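Local coordinates for A rubisco-like protein (Burkholderia fungorum, PDB 3NWR) that is of unknown function but belongs to the RuBisCO-like branch of the RuBisCO large-chain family and is probably a lyase, at residues E210-V215 with V232-T237; H282-G287 with H315-G320. All blocks are in the same frame, centred on the assembly; numbering follows the deposited sequence.

Contact 1 of 2, residues E210-V215 with V232-T237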
ATOM      1  N   GLU A 210      25.835  -8.919  -8.625  1.00 18.94           N
ATOM      2  CA  GLU A 210      26.391  -9.561  -9.814  1.00 18.74           C
ATOM      3  C   GLU A 210      25.701  -9.085 -11.088  1.00 18.61           C
ATOM      4  O   GLU A 210      26.348  -8.867 -12.106  1.00 18.32           O
ATOM      5  CB  GLU A 210      26.242 -11.080  -9.733  1.00 24.50           C
ATOM      6  CG  GLU A 210      26.947 -11.740  -8.567  1.00 29.91           C
ATOM      7  CD  GLU A 210      26.702 -13.238  -8.543  1.00 35.17           C
ATOM      8  OE1 GLU A 210      26.492 -13.827  -9.629  1.00 38.70           O
ATOM      9  OE2 GLU A 210      26.719 -13.827  -7.442  1.00 40.47           O
ATOM     10  N   ARG A 211      24.382  -8.943 -11.027  1.00 17.36           N
ATOM     11  CA  ARG A 211      23.622  -8.550 -12.201  1.00 16.80           C
ATOM     12  C   ARG A 211      23.991  -7.137 -12.655  1.00 15.83           C
ATOM     13  O   ARG A 211      24.187  -6.899 -13.846  1.00 15.34           O
ATOM     14  CB  ARG A 211      22.119  -8.667 -11.922  1.00 15.59           C
ATOM     15  CG  ARG A 211      21.251  -8.552 -13.164  1.00 18.16           C
ATOM     16  CD  ARG A 211      19.800  -8.908 -12.880  1.00 18.15           C
ATOM     17  NE  ARG A 211      19.048  -7.813 -12.266  1.00 16.97           N
ATOM     18  CZ  ARG A 211      18.712  -7.753 -10.981  1.00 15.55           C
ATOM     19  NH1 ARG A 211      19.091  -8.709 -10.135  1.00 14.03           N
ATOM     20  NH2 ARG A 211      18.011  -6.716 -10.531  1.00 16.97           N
ATOM     21  N   VAL A 212      24.090  -6.206 -11.709  1.00 16.20           N
ATOM     22  CA  VAL A 212      24.447  -4.831 -12.048  1.00 14.70           C
ATOM     23  C   VAL A 212      25.833  -4.770 -12.679  1.00 17.15           C
ATOM     24  O   VAL A 212      26.023  -4.127 -13.707  1.00 16.92           O
ATOM     25  CB  VAL A 212      24.390  -3.892 -10.824  1.00 16.01           C
ATOM     26  CG1 VAL A 212      24.993  -2.532 -11.160  1.00 16.71           C
ATOM     27  CG2 VAL A 212      22.945  -3.730 -10.339  1.00 16.32           C
ATOM     28  N   ARG A 213      26.799  -5.439 -12.053  1.00 19.35           N
ATOM     29  CA  ARG A 213      28.157  -5.446 -12.594  1.00 19.07           C
ATOM     30  C   ARG A 213      28.238  -6.048 -14.002  1.00 18.55           C
ATOM     31  O   ARG A 213      28.859  -5.467 -14.897  1.00 19.67           O
ATOM     32  CB  ARG A 213      29.114  -6.163 -11.638  1.00 18.94           C
ATOM     33  CG  ARG A 213      29.269  -5.485 -10.296  1.00 21.43           C
ATOM     34  CD  ARG A 213      30.278  -6.241  -9.443  1.00 23.53           C
ATOM     35  NE  ARG A 213      30.683  -5.463  -8.279  1.00 31.53           N
ATOM     36  CZ  ARG A 213      30.205  -5.652  -7.055  1.00 30.40           C
ATOM     37  NH1 ARG A 213      29.311  -6.600  -6.836  1.00 30.19           N
ATOM     38  NH2 ARG A 213      30.627  -4.898  -6.049  1.00 38.86           N
ATOM     39  N   ALA A 214      27.605  -7.199 -14.213  1.00 19.63           N
ATOM     40  CA  ALA A 214      27.670  -7.850 -15.522  1.00 18.46           C
ATOM     41  C   ALA A 214      26.949  -7.041 -16.589  1.00 19.61           C
ATOM     42  O   ALA A 214      27.470  -6.828 -17.680  1.00 18.98           O
ATOM     43  CB  ALA A 214      27.101  -9.255 -15.461  1.00 20.69           C
ATOM     44  N   VAL A 215      25.742  -6.591 -16.270  1.00 17.81           N
ATOM     45  CA  VAL A 215      24.964  -5.815 -17.226  1.00 16.06           C
ATOM     46  C   VAL A 215      25.632  -4.492 -17.599  1.00 17.81           C
ATOM     47  O   VAL A 215      25.690  -4.129 -18.777  1.00 18.40           O
ATOM     48  CB  VAL A 215      23.525  -5.564 -16.711  1.00 14.24           C
ATOM     49  CG1 VAL A 215      22.808  -4.543 -17.578  1.00 17.14           C
ATOM     50  CG2 VAL A 215      22.745  -6.872 -16.664  1.00 16.46           C
ATOM     51  N   VAL A 232      19.381   1.617 -18.133  1.00 13.07           N
ATOM     52  CA  VAL A 232      18.891   0.380 -17.552  1.00 11.94           C
ATOM     53  C   VAL A 232      18.304   0.675 -16.179  1.00 12.29           C
ATOM     54  O   VAL A 232      18.990   1.199 -15.288  1.00 15.96           O
ATOM     55  CB  VAL A 232      20.001  -0.689 -17.422  1.00 13.29           C
ATOM     56  CG1 VAL A 232      19.445  -1.957 -16.740  1.00 14.24           C
ATOM     57  CG2 VAL A 232      20.575  -1.031 -18.796  1.00 15.04           C
ATOM     58  N   ALA A 233      17.021   0.369 -16.030  1.00 11.83           N
ATOM     59  CA  ALA A 233      16.364   0.522 -14.743  1.00 12.84           C
ATOM     60  C   ALA A 233      16.538  -0.776 -13.975  1.00 13.91           C
ATOM     61  O   ALA A 233      15.800  -1.741 -14.182  1.00 13.31           O
ATOM     62  CB  ALA A 233      14.881   0.856 -14.928  1.00 12.59           C
ATOM     63  N   PHE A 234      17.554  -0.813 -13.117  1.00 13.44           N
ATOM     64  CA  PHE A 234      17.775  -1.964 -12.249  1.00 11.04           C
ATOM     65  C   PHE A 234      16.775  -1.939 -11.115  1.00 10.99           C
ATOM     66  O   PHE A 234      16.653  -0.929 -10.409  1.00 12.02           O
ATOM     67  CB  PHE A 234      19.187  -1.922 -11.661  1.00 12.58           C
ATOM     68  CG  PHE A 234      20.261  -2.130 -12.681  1.00 14.76           C
ATOM     69  CD1 PHE A 234      20.513  -3.399 -13.181  1.00 13.49           C
ATOM     70  CD2 PHE A 234      21.008  -1.062 -13.149  1.00 13.04           C
ATOM     71  CE1 PHE A 234      21.515  -3.604 -14.131  1.00 13.77           C
ATOM     72  CE2 PHE A 234      22.011  -1.257 -14.112  1.00 13.61           C
ATOM     73  CZ  PHE A 234      22.259  -2.529 -14.601  1.00 14.11           C
ATOM     74  N   ASN A 235      16.072  -3.053 -10.925  1.00 13.13           N
ATOM     75  CA  ASN A 235      15.122  -3.157  -9.830  1.00 12.92           C
ATOM     76  C   ASN A 235      15.840  -3.396  -8.499  1.00 12.66           C
ATOM     77  O   ASN A 235      16.294  -4.508  -8.213  1.00 14.12           O
ATOM     78  CB  ASN A 235      14.111  -4.269 -10.107  1.00 12.44           C
ATOM     79  CG  ASN A 235      13.026  -4.335  -9.048  1.00 13.74           C
ATOM     80  OD1 ASN A 235      12.917  -3.442  -8.212  1.00 14.01           O
ATOM     81  ND2 ASN A 235      12.209  -5.385  -9.090  1.00 13.47           N
ATOM     82  N   ILE A 236      15.941  -2.344  -7.697  1.00 10.63           N
ATOM     83  CA  ILE A 236      16.666  -2.423  -6.435  1.00 11.18           C
ATOM     84  C   ILE A 236      15.741  -2.586  -5.238  1.00 11.68           C
ATOM     85  O   ILE A 236      16.202  -2.574  -4.094  1.00 12.91           O
ATOM     86  CB  ILE A 236      17.562  -1.190  -6.196  1.00 13.32           C
ATOM     87  CG1 ILE A 236      16.702   0.069  -6.063  1.00 12.89           C
ATOM     88  CG2 ILE A 236      18.598  -1.049  -7.324  1.00 13.95           C
ATOM     89  CD1 ILE A 236      17.471   1.301  -5.564  1.00 13.77           C
ATOM     90  N   THR A 237      14.444  -2.749  -5.505  1.00 13.31           N
ATOM     91  CA  THR A 237      13.447  -2.975  -4.448  1.00 13.29           C
ATOM     92  C   THR A 237      13.988  -3.904  -3.365  1.00 12.63           C
ATOM     93  O   THR A 237      14.386  -5.036  -3.664  1.00 14.11           O
ATOM     94  CB  THR A 237      12.167  -3.609  -5.023  1.00 11.58           C
ATOM     95  OG1 THR A 237      11.619  -2.760  -6.043  1.00 11.16           O
ATOM     96  CG2 THR A 237      11.124  -3.823  -3.916  1.00 12.81           C
TER

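Contact 2 of 2, residues H282-G287 with H315-G320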
ATOM      1  N   HIS A 282      12.791   5.320 -11.262  1.00 11.09           N
ATOM      2  CA  HIS A 282      11.724   4.751 -12.092  1.00 11.65           C
ATOM      3  C   HIS A 282      10.753   4.009 -11.171  1.00 11.64           C
ATOM      4  O   HIS A 282      11.076   2.946 -10.638  1.00 11.59           O
ATOM      5  CB  HIS A 282      12.330   3.795 -13.138  1.00 11.97           C
ATOM      6  CG  HIS A 282      11.325   3.167 -14.058  1.00 10.79           C
ATOM      7  ND1 HIS A 282      10.892   3.775 -15.218  1.00 11.20           N
ATOM      8  CD2 HIS A 282      10.689   1.973 -13.997  1.00 11.42           C
ATOM      9  CE1 HIS A 282      10.020   2.987 -15.827  1.00 12.76           C
ATOM     10  NE2 HIS A 282       9.872   1.892 -15.102  1.00 12.73           N
ATOM     11  N   ALA A 283       9.560   4.568 -10.988  1.00 11.31           N
ATOM     12  CA  ALA A 283       8.583   3.995 -10.067  1.00 10.80           C
ATOM     13  C   ALA A 283       7.730   2.920 -10.730  1.00 11.41           C
ATOM     14  O   ALA A 283       7.040   3.200 -11.712  1.00 12.30           O
ATOM     15  CB  ALA A 283       7.682   5.108  -9.509  1.00 12.00           C
ATOM     16  N   HIS A 284       7.768   1.700 -10.204  1.00  9.93           N
ATOM     17  CA  HIS A 284       6.908   0.641 -10.716  1.00 11.12           C
ATOM     18  C   HIS A 284       5.728   0.512  -9.779  1.00 11.05           C
ATOM     19  O   HIS A 284       5.909   0.323  -8.578  1.00 11.20           O
ATOM     20  CB  HIS A 284       7.634  -0.705 -10.843  1.00 11.45           C
ATOM     21  CG  HIS A 284       6.905  -1.671 -11.720  1.00 11.41           C
ATOM     22  ND1 HIS A 284       5.826  -2.404 -11.278  1.00 11.31           N
ATOM     23  CD2 HIS A 284       7.048  -1.968 -13.036  1.00 15.18           C
ATOM     24  CE1 HIS A 284       5.355  -3.137 -12.273  1.00 14.50           C
ATOM     25  NE2 HIS A 284       6.081  -2.894 -13.350  1.00 16.87           N
ATOM     26  N   ARG A 285       4.519   0.599 -10.324  1.00 11.98           N
ATOM     27  CA  ARG A 285       3.338   0.704  -9.477  1.00 12.06           C
ATOM     28  C   ARG A 285       2.634  -0.622  -9.191  1.00 12.23           C
ATOM     29  O   ARG A 285       1.497  -0.622  -8.718  1.00 12.59           O
ATOM     30  CB  ARG A 285       2.339   1.714 -10.070  1.00 11.72           C
ATOM     31  CG  ARG A 285       1.556   1.160 -11.263  1.00 13.23           C
ATOM     32  CD  ARG A 285       0.651   2.189 -11.919  1.00 13.88           C
ATOM     33  NE  ARG A 285      -0.401   1.497 -12.660  1.00 13.74           N
ATOM     34  CZ  ARG A 285      -1.332   2.096 -13.401  1.00 13.30           C
ATOM     35  NH1 ARG A 285      -1.333   3.411 -13.547  1.00 13.19           N
ATOM     36  NH2 ARG A 285      -2.274   1.366 -13.976  1.00 15.93           N
ATOM     37  N   ASN A 286       3.290  -1.750  -9.449  1.00 12.38           N
ATOM     38  CA  ASN A 286       2.627  -3.035  -9.229  1.00 13.13           C
ATOM     39  C   ASN A 286       1.940  -3.077  -7.865  1.00 11.21           C
ATOM     40  O   ASN A 286       2.524  -2.683  -6.854  1.00 12.05           O
ATOM     41  CB  ASN A 286       3.575  -4.238  -9.438  1.00 12.97           C
ATOM     42  CG  ASN A 286       4.638  -4.355  -8.363  1.00 11.69           C
ATOM     43  OD1 ASN A 286       4.445  -5.040  -7.368  1.00 13.04           O
ATOM     44  ND2 ASN A 286       5.783  -3.698  -8.574  1.00 12.28           N
ATOM     45  N   GLY A 287       0.683  -3.525  -7.864  1.00 11.78           N
ATOM     46  CA  GLY A 287      -0.131  -3.546  -6.667  1.00 12.55           C
ATOM     47  C   GLY A 287      -1.196  -2.461  -6.725  1.00 12.64           C
ATOM     48  O   GLY A 287      -2.175  -2.510  -5.978  1.00 13.01           O
ATOM     49  N   HIS A 315       9.655   8.877 -13.025  1.00 11.65           N
ATOM     50  CA  HIS A 315       8.775   8.226 -13.992  1.00 12.16           C
ATOM     51  C   HIS A 315       7.610   7.583 -13.262  1.00 12.84           C
ATOM     52  O   HIS A 315       7.776   7.066 -12.156  1.00 13.45           O
ATOM     53  CB  HIS A 315       9.477   7.077 -14.708  1.00 11.30           C
ATOM     54  CG  HIS A 315      10.759   7.436 -15.394  1.00 11.55           C
ATOM     55  ND1 HIS A 315      11.603   6.473 -15.901  1.00 12.52           N
ATOM     56  CD2 HIS A 315      11.333   8.630 -15.677  1.00 12.67           C
ATOM     57  CE1 HIS A 315      12.646   7.060 -16.467  1.00 11.85           C
ATOM     58  NE2 HIS A 315      12.504   8.369 -16.347  1.00 12.60           N
ATOM     59  N   MET A 316       6.439   7.567 -13.902  1.00 12.85           N
ATOM     60  CA  MET A 316       5.297   6.809 -13.397  1.00 12.48           C
ATOM     61  C   MET A 316       4.669   5.984 -14.509  1.00 12.94           C
ATOM     62  O   MET A 316       4.573   6.444 -15.650  1.00 13.69           O
ATOM     63  CB  MET A 316       4.221   7.739 -12.818  1.00 13.69           C
ATOM     64  CG  MET A 316       4.576   8.359 -11.462  1.00 12.71           C
ATOM     65  SD  MET A 316       4.508   7.205 -10.055  1.00 12.70           S
ATOM     66  CE  MET A 316       2.733   7.040  -9.790  1.00 13.78           C
ATOM     67  N   HIS A 317       4.224   4.777 -14.167  1.00 12.05           N
ATOM     68  CA  HIS A 317       3.550   3.901 -15.114  1.00 12.27           C
ATOM     69  C   HIS A 317       2.073   4.223 -15.249  1.00 11.88           C
ATOM     70  O   HIS A 317       1.386   4.484 -14.243  1.00 12.47           O
ATOM     71  CB  HIS A 317       3.714   2.450 -14.684  1.00 11.35           C
ATOM     72  CG  HIS A 317       5.010   1.856 -15.108  1.00 13.01           C
ATOM     73  ND1 HIS A 317       5.109   0.992 -16.174  1.00 16.04           N
ATOM     74  CD2 HIS A 317       6.268   2.023 -14.634  1.00 13.41           C
ATOM     75  CE1 HIS A 317       6.375   0.644 -16.336  1.00 18.13           C
ATOM     76  NE2 HIS A 317       7.098   1.257 -15.414  1.00 13.10           N
ATOM     77  N   VAL A 318       1.586   4.157 -16.488  1.00 11.07           N
ATOM     78  CA  VAL A 318       0.185   4.434 -16.792  1.00 13.62           C
ATOM     79  C   VAL A 318      -0.507   3.290 -17.528  1.00 12.30           C
ATOM     80  O   VAL A 318      -1.670   3.417 -17.922  1.00 14.42           O
ATOM     81  CB  VAL A 318       0.033   5.729 -17.620  1.00 12.19           C
ATOM     82  CG1 VAL A 318       0.609   6.910 -16.859  1.00 13.51           C
ATOM     83  CG2 VAL A 318       0.695   5.602 -18.993  1.00 13.70           C
ATOM     84  N   HIS A 319       0.190   2.169 -17.663  1.00 12.18           N
ATOM     85  CA  HIS A 319      -0.256   1.040 -18.470  1.00 12.60           C
ATOM     86  C   HIS A 319      -0.411   1.493 -19.919  1.00 14.00           C
ATOM     87  O   HIS A 319       0.385   2.319 -20.352  1.00 14.05           O
ATOM     88  CB  HIS A 319      -1.436   0.314 -17.821  1.00 15.86           C
ATOM     89  CG  HIS A 319      -1.029  -0.432 -16.585  1.00 17.03           C
ATOM     90  ND1 HIS A 319      -1.886  -1.244 -15.873  1.00 17.75           N
ATOM     91  CD2 HIS A 319       0.166  -0.495 -15.944  1.00 17.30           C
ATOM     92  CE1 HIS A 319      -1.242  -1.770 -14.846  1.00 18.62           C
ATOM     93  NE2 HIS A 319       0.007  -1.333 -14.866  1.00 17.83           N
ATOM     94  N   GLY A 320      -1.358   0.969 -20.692  1.00 14.20           N
ATOM     95  CA  GLY A 320      -1.293   1.261 -22.119  1.00 15.55           C
ATOM     96  C   GLY A 320      -2.592   1.221 -22.880  1.00 15.79           C
ATOM     97  O   GLY A 320      -3.514   0.497 -22.508  1.00 16.44           O
TER
HETATM   98  O   HOH W   1       4.451   4.113 -11.324  1.00 12.06           O
HETATM   99  O   HOH W   2      -3.792   2.723 -16.097  1.00 16.38           O

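Contact 1 of 2, residues E210-V215 with V232-T237
Val212 and Val215 of helix segment 210-215 lie against Phe234 of strand 233-235, with the two axes 10.0 Å apart at closest approach and running nearly antiparallel, at 161°. This is the helix-on-strand packing of an alpha/beta (TIM) barrel: helix 208-226 leads by a short loop into the strand it covers. The Phe234 ring is the largest single contributor and is sandwiched. Val212 CG2 sits over one face, displaced toward the rim, 4.0 Å from the ring centroid and 19° off the normal, a CH-pi contact. From the other face Val232 CG1 stands above the middle of the ring. Val215 and Phe234 approach from opposite directions, Val215 CB lying in the ring plane at the edge and Val215 CG1 3.6 Å from Phe234 CZ. No hydrogen bond spans the two segments. Arg211 bends at chi3 (81°), which turns its guanidinium back toward the strand and brings NH2, edge-on, within 3.6 Å of Asn235 O. Its main partner is Asp196: OD2 takes the salt bridge from NH2 and also accepts from Asn235 N, so a single carboxylate ties helix to strand. At the strand's end an Asx turn forms, Asn235 OD1 accepting from Thr237 N at 3.2 Å, above the carbonyl plane, and from Thr237 OG1 at 2.6 Å, on an in-plane lone pair.

Contact 2 of 2, residues H282-G287 with H315-G320
A beta-alpha-beta unit of the barrel pairs His282 with His315 on adjacent parallel strands, whose axes cross at -33°. Ala283 N donates to His315 O (3.3 Å); one step on, the strands have diverged and a water bridges Ala283 O to His317 N. On the face carrying His282 the imidazoles are joined in a row. His282 CG is anti to the backbone N (chi1 -179°), which leans the ring obliquely toward the C-terminal end of the strand and sets ND1 against His315 ND1 at 2.9 Å, the bond nearly straight (170°) and in the plane of both rings. His282 NE2 meets His317 NE2, also at 2.9 Å, with more bend. The edge of His284 points to the face of His317, CD2 lying 4.0 Å from His317 NE2. Asn286 N and ND2 both donate to His284 ND1, steadying a ring whose NE2 makes a weak hydrogen bond to the carboxylated lysine at position 195. Arg285 NH2 rests over the middle of the His319 ring, whose ND1 is hydrogen-bonded to Gln327 OE1, while a water links NH2 to Val318 O. Each histidine-histidine bond needs one N-H facing one lone pair, so the tautomers of His315, His282 and His317 are probably coupled.

In the fold
Along the chain the two contacts follow in series, neither nested nor crossed. Contact 1 closes first, after 16 intervening residues that complete helix 208-226 and turn into strand 233-235. Contact 2 closes a longer connection of 27 residues, which includes helix 301-309. Contact 1 joins the outer helical layer to the barrel wall, whereas contact 2 joins two neighbouring strands within that wall. The centres of the two contacts are about 18 Å apart. Strand 257-261 hydrogen-bonds to both 233-235 and 280-284, and Ala233 CB comes to 4.3 Å from His282 CB. A further tie runs through the carboxylated lysine at position 195, weakly hydrogen-bonded to His284, and the next residue, Asp196, salt-bridged to Arg211.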